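Local coordinates for plasmodesmata-located protein 8 (Arabidopsis thaliana, PDB 6GRF) that probably modulates cell-to-cell trafficking through plasmodesmata, carrying a tandem pair of cysteine-rich DUF26 domains on the outside of the plasma membrane, at residues 12-17 and 93-98; 180-185 and 205-210. One frame throughout, in Å; residues are numbered along the deposited sequence.

Interaction 1: 12-17 and 93-98; sequences GCSPEK and PYSYGA
Ser14 and Gly97 are joined by two hydrogen bonds that run in opposite directions. The backbone N of Ser14 donates to Gly97 O at 2.7 Å, almost straight at 170° but from above the carbonyl plane, and Gly97 N returns a more bent bond to Ser14 OG at 2.8 Å. The hydroxyl can receive it because chi1 of 60° sets OG between its own backbone N and carbonyl carbon, facing the glycine N-H. A third bond, Tyr96 N to Glu16 O, spans 3.1 Å and is nearly linear.

Such pairing prolongs the edge of the first Gnk2-type DUF26 domain, where strand 8-13 flanks strand 98-102 in a five-stranded antiparallel sheet. Cys13 and Ala98 form a non-hydrogen-bonded pair there, with CA-H...O contacts beside it, and Cys13 is tied by a disulfide to Cys92. Beyond it the register slips by one residue, and Lys17 bridges with Ser95.

The side chains of Lys17 and Tyr96 gather at this farther end. The Lys17 chain, bent at chi2, folds back over Tyr94 O, and its NZ gives a 2.7 Å hydrogen bond to Ser14 O and lies 2.9 Å from Ser95 OG. Nearby, the Tyr96 ring rests obliquely against the Glu16 and Lys17 backbone, CE1 being 3.1 Å from Lys17 O; Phe24 meets this ring edge-to-face.

Interaction 2: 180-185 and 205-210; sequences TACLAE and AQCYAR
A disulfide between Cys182 and Cys207, SG to SG 2.1 Å, fastens helix 176-193 to strand 207-213 in the second Gnk2-type DUF26 domain. In this fold two helices accompany a five-stranded antiparallel sheet; 176-193 is the one linked here, and the covalent bond spans the layer between helix and sheet. The two SG atoms are turned about their bond by a chi3 of -93°, close to the 90° that a relaxed disulfide prefers.

The cysteines reach each other by different routes. Both CB atoms point toward the opposing segment, and the torsions then bring the sulfurs together: Cys182 on the helix holds SG anti to the backbone N (chi1 -169°), whereas Cys207 on the strand holds SG between its backbone N and carbonyl carbon. Their CA atoms stand 6.2 Å apart, while the axes of the short segments 180-185 and 207-210 approach to 7.8 Å and cross at -42°.

Van der Waals contacts surround the sulfur bridge. Leu183, the next residue of the helix, brings its CD2 alongside Cys207 CB at 3.9 Å, while the same leucine also packs on Ala168 and Cys170 of strand 164-170. Cys182 SG also lies 3.8 Å from the backbone carbonyl carbon, Gln206 C.

Farther out, Gln206, just before the strand, is itself held: its NE2 hydrogen-bonds to Asp173 OD2 and Lys117 O, and its backbone pairs with Val171. Ala209, two residues past the cysteine, points its CB toward the helix and touches Ser186 and Leu190. Tyr208, whose CB points away from the helix, stacks its ring on Tyr203. Its carbonyl still meets the helix side, with Tyr208 O 3.7 Å from Leu183 CD2.

Interaction 1 closes before interaction 2 opens along the chain, and each belongs to its own member of the tandem DUF26 pair. Their centres are 24 Å apart and their nearest atoms about 10 Å, without touching. The two domains repeat one topology, five antiparallel strands in the order 1-4-5-3-2, but the contacts sample different places in it. Residues 12-17 and 93-98 extend the outermost first strand toward the loop that follows helix 74-91, whereas 180-185 and 205-210 join a helix to an interior strand. One lies at a partly buried sheet edge, the other in a buried helix-sheet layer; each includes a disulfide cysteine, one linked outside its segments and the other across them.

Interaction 1: 12-17 and 93-98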
loop_
_atom_site.group_PDB
_atom_site.type_symbol
_atom_site.label_atom_id
_atom_site.label_comp_id
_atom_site.label_asym_id
_atom_site.label_seq_id
_atom_site.Cartn_x
_atom_site.Cartn_y
_atom_site.Cartn_z
ATOM N N GLY A 12 7.663 7.433 2.014
ATOM C CA GLY A 12 8.985 7.507 1.396
ATOM C C GLY A 12 8.962 8.482 0.239
ATOM O O GLY A 12 7.949 8.598 -0.447
ATOM N N CYS A 13 10.060 9.214 0.057
ATOM C CA CYS A 13 10.190 10.122 -1.059
ATOM C C CYS A 13 11.467 9.807 -1.816
ATOM O O CYS A 13 12.397 9.237 -1.257
ATOM C CB CYS A 13 10.223 11.591 -0.661
ATOM S SG CYS A 13 10.376 11.892 1.115
ATOM N N SER A 14 11.460 10.190 -3.094
ATOM C CA SER A 14 12.612 10.089 -3.927
ATOM C C SER A 14 13.665 11.056 -3.396
ATOM O O SER A 14 13.337 12.123 -2.879
ATOM C CB SER A 14 12.263 10.358 -5.368
ATOM O OG SER A 14 11.719 11.657 -5.525
ATOM N N PRO A 15 14.962 10.692 -3.454
ATOM C CA PRO A 15 16.024 11.644 -3.136
ATOM C C PRO A 15 16.084 12.828 -4.122
ATOM O O PRO A 15 16.579 13.891 -3.754
ATOM C CB PRO A 15 17.306 10.795 -3.201
ATOM C CG PRO A 15 16.822 9.359 -3.102
ATOM C CD PRO A 15 15.474 9.354 -3.786
ATOM N N GLU A 16 15.586 12.638 -5.355
ATOM C CA GLU A 16 15.618 13.666 -6.419
ATOM C C GLU A 16 14.473 14.660 -6.188
ATOM O O GLU A 16 13.304 14.261 -6.035
ATOM C CB GLU A 16 15.488 13.052 -7.817
ATOM C CG GLU A 16 16.458 11.913 -8.097
ATOM C CD GLU A 16 15.963 10.513 -7.745
ATOM O OE1 GLU A 16 14.978 10.393 -6.983
ATOM O OE2 GLU A 16 16.567 9.535 -8.233
ATOM N N LYS A 17 14.816 15.954 -6.179
ATOM C CA LYS A 17 13.868 17.016 -5.878
ATOM C C LYS A 17 13.620 17.874 -7.125
ATOM O O LYS A 17 14.526 18.075 -7.935
ATOM C CB LYS A 17 14.387 17.876 -4.723
ATOM C CG LYS A 17 14.781 17.119 -3.459
ATOM C CD LYS A 17 13.671 16.275 -2.876
ATOM C CE LYS A 17 14.108 15.477 -1.664
ATOM N NZ LYS A 17 13.179 14.353 -1.388
ATOM N N PRO A 93 8.066 17.426 0.558
ATOM C CA PRO A 93 7.808 18.712 -0.100
ATOM C C PRO A 93 8.046 18.843 -1.621
ATOM O O PRO A 93 7.192 19.386 -2.348
ATOM C CB PRO A 93 8.797 19.663 0.601
ATOM C CG PRO A 93 9.031 19.062 1.972
ATOM C CD PRO A 93 8.827 17.572 1.809
ATOM N N TYR A 94 9.215 18.410 -2.096
ATOM C CA TYR A 94 9.637 18.730 -3.457
ATOM C C TYR A 94 10.210 17.485 -4.129
ATOM O O TYR A 94 11.178 17.572 -4.858
ATOM C CB TYR A 94 10.636 19.888 -3.435
ATOM C CG TYR A 94 9.993 21.227 -3.196
ATOM C CD1 TYR A 94 9.292 21.864 -4.207
ATOM C CD2 TYR A 94 10.042 21.837 -1.956
ATOM C CE1 TYR A 94 8.673 23.084 -4.001
ATOM C CE2 TYR A 94 9.442 23.068 -1.736
ATOM C CZ TYR A 94 8.748 23.691 -2.760
ATOM O OH TYR A 94 8.148 24.898 -2.551
ATOM N N SER A 95 9.577 16.336 -3.873
ATOM C CA SER A 95 10.042 15.060 -4.368
ATOM C C SER A 95 9.432 14.786 -5.742
ATOM O O SER A 95 8.255 15.069 -5.973
ATOM C CB SER A 95 9.726 13.963 -3.395
ATOM O OG SER A 95 10.398 14.197 -2.164
ATOM N N TYR A 96 10.264 14.247 -6.641
ATOM C CA TYR A 96 9.831 13.761 -7.950
ATOM C C TYR A 96 8.984 12.500 -7.785
ATOM O O TYR A 96 8.178 12.187 -8.639
ATOM C CB TYR A 96 11.031 13.468 -8.856
ATOM C CG TYR A 96 11.539 14.658 -9.632
ATOM C CD1 TYR A 96 12.809 15.169 -9.423
ATOM C CD2 TYR A 96 10.738 15.288 -10.571
ATOM C CE1 TYR A 96 13.277 16.261 -10.132
ATOM C CE2 TYR A 96 11.189 16.380 -11.290
ATOM C CZ TYR A 96 12.464 16.868 -11.069
ATOM O OH TYR A 96 12.908 17.948 -11.770
ATOM N N GLY A 97 9.215 11.769 -6.690
ATOM C CA GLY A 97 8.486 10.563 -6.363
ATOM C C GLY A 97 8.199 10.485 -4.873
ATOM O O GLY A 97 9.000 10.955 -4.050
ATOM N N ALA A 98 7.043 9.911 -4.532
ATOM C CA ALA A 98 6.602 9.805 -3.153
ATOM C C ALA A 98 5.539 8.716 -3.036
ATOM O O ALA A 98 4.765 8.468 -3.971
ATOM C CB ALA A 98 6.058 11.125 -2.663
#

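Interaction 2: 180-185 and 205-210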
loop_
_atom_site.group_PDB
_atom_site.type_symbol
_atom_site.label_atom_id
_atom_site.label_comp_id
_atom_site.label_asym_id
_atom_site.label_seq_id
_atom_site.Cartn_x
_atom_site.Cartn_y
_atom_site.Cartn_z
ATOM N N THR A 180 -1.263 -12.535 -7.168
ATOM C CA THR A 180 -0.925 -13.814 -6.499
ATOM C C THR A 180 0.573 -13.849 -6.147
ATOM O O THR A 180 0.937 -14.179 -5.032
ATOM C CB THR A 180 -1.332 -15.024 -7.358
ATOM O OG1 THR A 180 -2.739 -14.945 -7.562
ATOM C CG2 THR A 180 -1.002 -16.366 -6.740
ATOM N N ALA A 181 1.430 -13.498 -7.118
ATOM C CA ALA A 181 2.894 -13.505 -6.956
ATOM C C ALA A 181 3.325 -12.463 -5.914
ATOM O O ALA A 181 4.223 -12.723 -5.116
ATOM C CB ALA A 181 3.556 -13.258 -8.296
ATOM N N CYS A 182 2.685 -11.287 -5.923
ATOM C CA CYS A 182 3.015 -10.235 -4.992
ATOM C C CYS A 182 2.704 -10.700 -3.560
ATOM O O CYS A 182 3.525 -10.546 -2.659
ATOM C CB CYS A 182 2.268 -8.952 -5.341
ATOM S SG CYS A 182 2.831 -7.487 -4.431
ATOM N N LEU A 183 1.511 -11.267 -3.359
ATOM C CA LEU A 183 1.088 -11.713 -2.018
ATOM C C LEU A 183 1.926 -12.916 -1.578
ATOM O O LEU A 183 2.273 -13.009 -0.413
ATOM C CB LEU A 183 -0.410 -12.035 -2.016
ATOM C CG LEU A 183 -1.309 -10.806 -2.089
ATOM C CD1 LEU A 183 -2.768 -11.197 -2.174
ATOM C CD2 LEU A 183 -1.065 -9.898 -0.905
ATOM N N ALA A 184 2.281 -13.793 -2.521
ATOM C CA ALA A 184 3.175 -14.927 -2.232
ATOM C C ALA A 184 4.486 -14.404 -1.634
ATOM O O ALA A 184 4.956 -14.921 -0.643
ATOM C CB ALA A 184 3.431 -15.759 -3.470
ATOM N N GLU A 185 5.044 -13.344 -2.225
ATOM C CA GLU A 185 6.260 -12.744 -1.708
ATOM C C GLU A 185 6.012 -12.108 -0.329
ATOM O O GLU A 185 6.877 -12.165 0.517
ATOM C CB GLU A 185 6.813 -11.725 -2.712
ATOM C CG GLU A 185 8.107 -11.055 -2.266
ATOM C CD GLU A 185 9.331 -11.952 -2.276
ATOM O OE1 GLU A 185 9.211 -13.108 -2.734
ATOM O OE2 GLU A 185 10.409 -11.486 -1.834
ATOM N N ALA A 205 5.681 -2.993 -2.820
ATOM C CA ALA A 205 5.349 -1.895 -3.731
ATOM C C ALA A 205 3.879 -1.959 -4.178
ATOM O O ALA A 205 3.237 -0.918 -4.270
ATOM C CB ALA A 205 6.290 -1.910 -4.910
ATOM N N GLN A 206 3.343 -3.163 -4.430
ATOM C CA GLN A 206 2.026 -3.300 -5.093
ATOM C C GLN A 206 1.013 -4.136 -4.275
ATOM O O GLN A 206 -0.098 -4.413 -4.758
ATOM C CB GLN A 206 2.239 -3.910 -6.476
ATOM C CG GLN A 206 3.042 -3.028 -7.429
ATOM C CD GLN A 206 2.153 -2.112 -8.235
ATOM O OE1 GLN A 206 1.245 -1.480 -7.705
ATOM N NE2 GLN A 206 2.394 -2.057 -9.537
ATOM N N CYS A 207 1.363 -4.513 -3.040
ATOM C CA CYS A 207 0.459 -5.291 -2.180
ATOM C C CYS A 207 0.940 -5.218 -0.733
ATOM O O CYS A 207 2.049 -4.740 -0.466
ATOM C CB CYS A 207 0.373 -6.746 -2.624
ATOM S SG CYS A 207 1.931 -7.668 -2.510
ATOM N N TYR A 208 0.083 -5.668 0.189
ATOM C CA TYR A 208 0.504 -5.889 1.563
ATOM C C TYR A 208 -0.339 -6.989 2.222
ATOM O O TYR A 208 -1.383 -7.392 1.732
ATOM C CB TYR A 208 0.452 -4.597 2.378
ATOM C CG TYR A 208 -0.917 -4.062 2.704
ATOM C CD1 TYR A 208 -1.543 -3.131 1.888
ATOM C CD2 TYR A 208 -1.568 -4.427 3.870
ATOM C CE1 TYR A 208 -2.780 -2.593 2.218
ATOM C CE2 TYR A 208 -2.811 -3.915 4.207
ATOM C CZ TYR A 208 -3.421 -2.988 3.380
ATOM O OH TYR A 208 -4.643 -2.473 3.716
ATOM N N ALA A 209 0.158 -7.448 3.365
ATOM C CA ALA A 209 -0.439 -8.509 4.134
ATOM C C ALA A 209 -0.042 -8.329 5.600
ATOM O O ALA A 209 1.094 -7.944 5.889
ATOM C CB ALA A 209 0.011 -9.837 3.593
ATOM N N ARG A 210 -1.012 -8.580 6.488
ATOM C CA ARG A 210 -0.897 -8.423 7.935
ATOM C C ARG A 210 -1.527 -9.654 8.584
ATOM O O ARG A 210 -2.479 -10.183 8.075
ATOM C CB ARG A 210 -1.698 -7.241 8.505
ATOM C CG ARG A 210 -1.441 -5.883 7.875
ATOM C CD ARG A 210 -1.837 -4.705 8.758
ATOM N NE ARG A 210 -3.259 -4.401 8.696
ATOM C CZ ARG A 210 -4.181 -4.960 9.475
ATOM N NH1 ARG A 210 -3.804 -5.804 10.424
ATOM N NH2 ARG A 210 -5.465 -4.680 9.298
#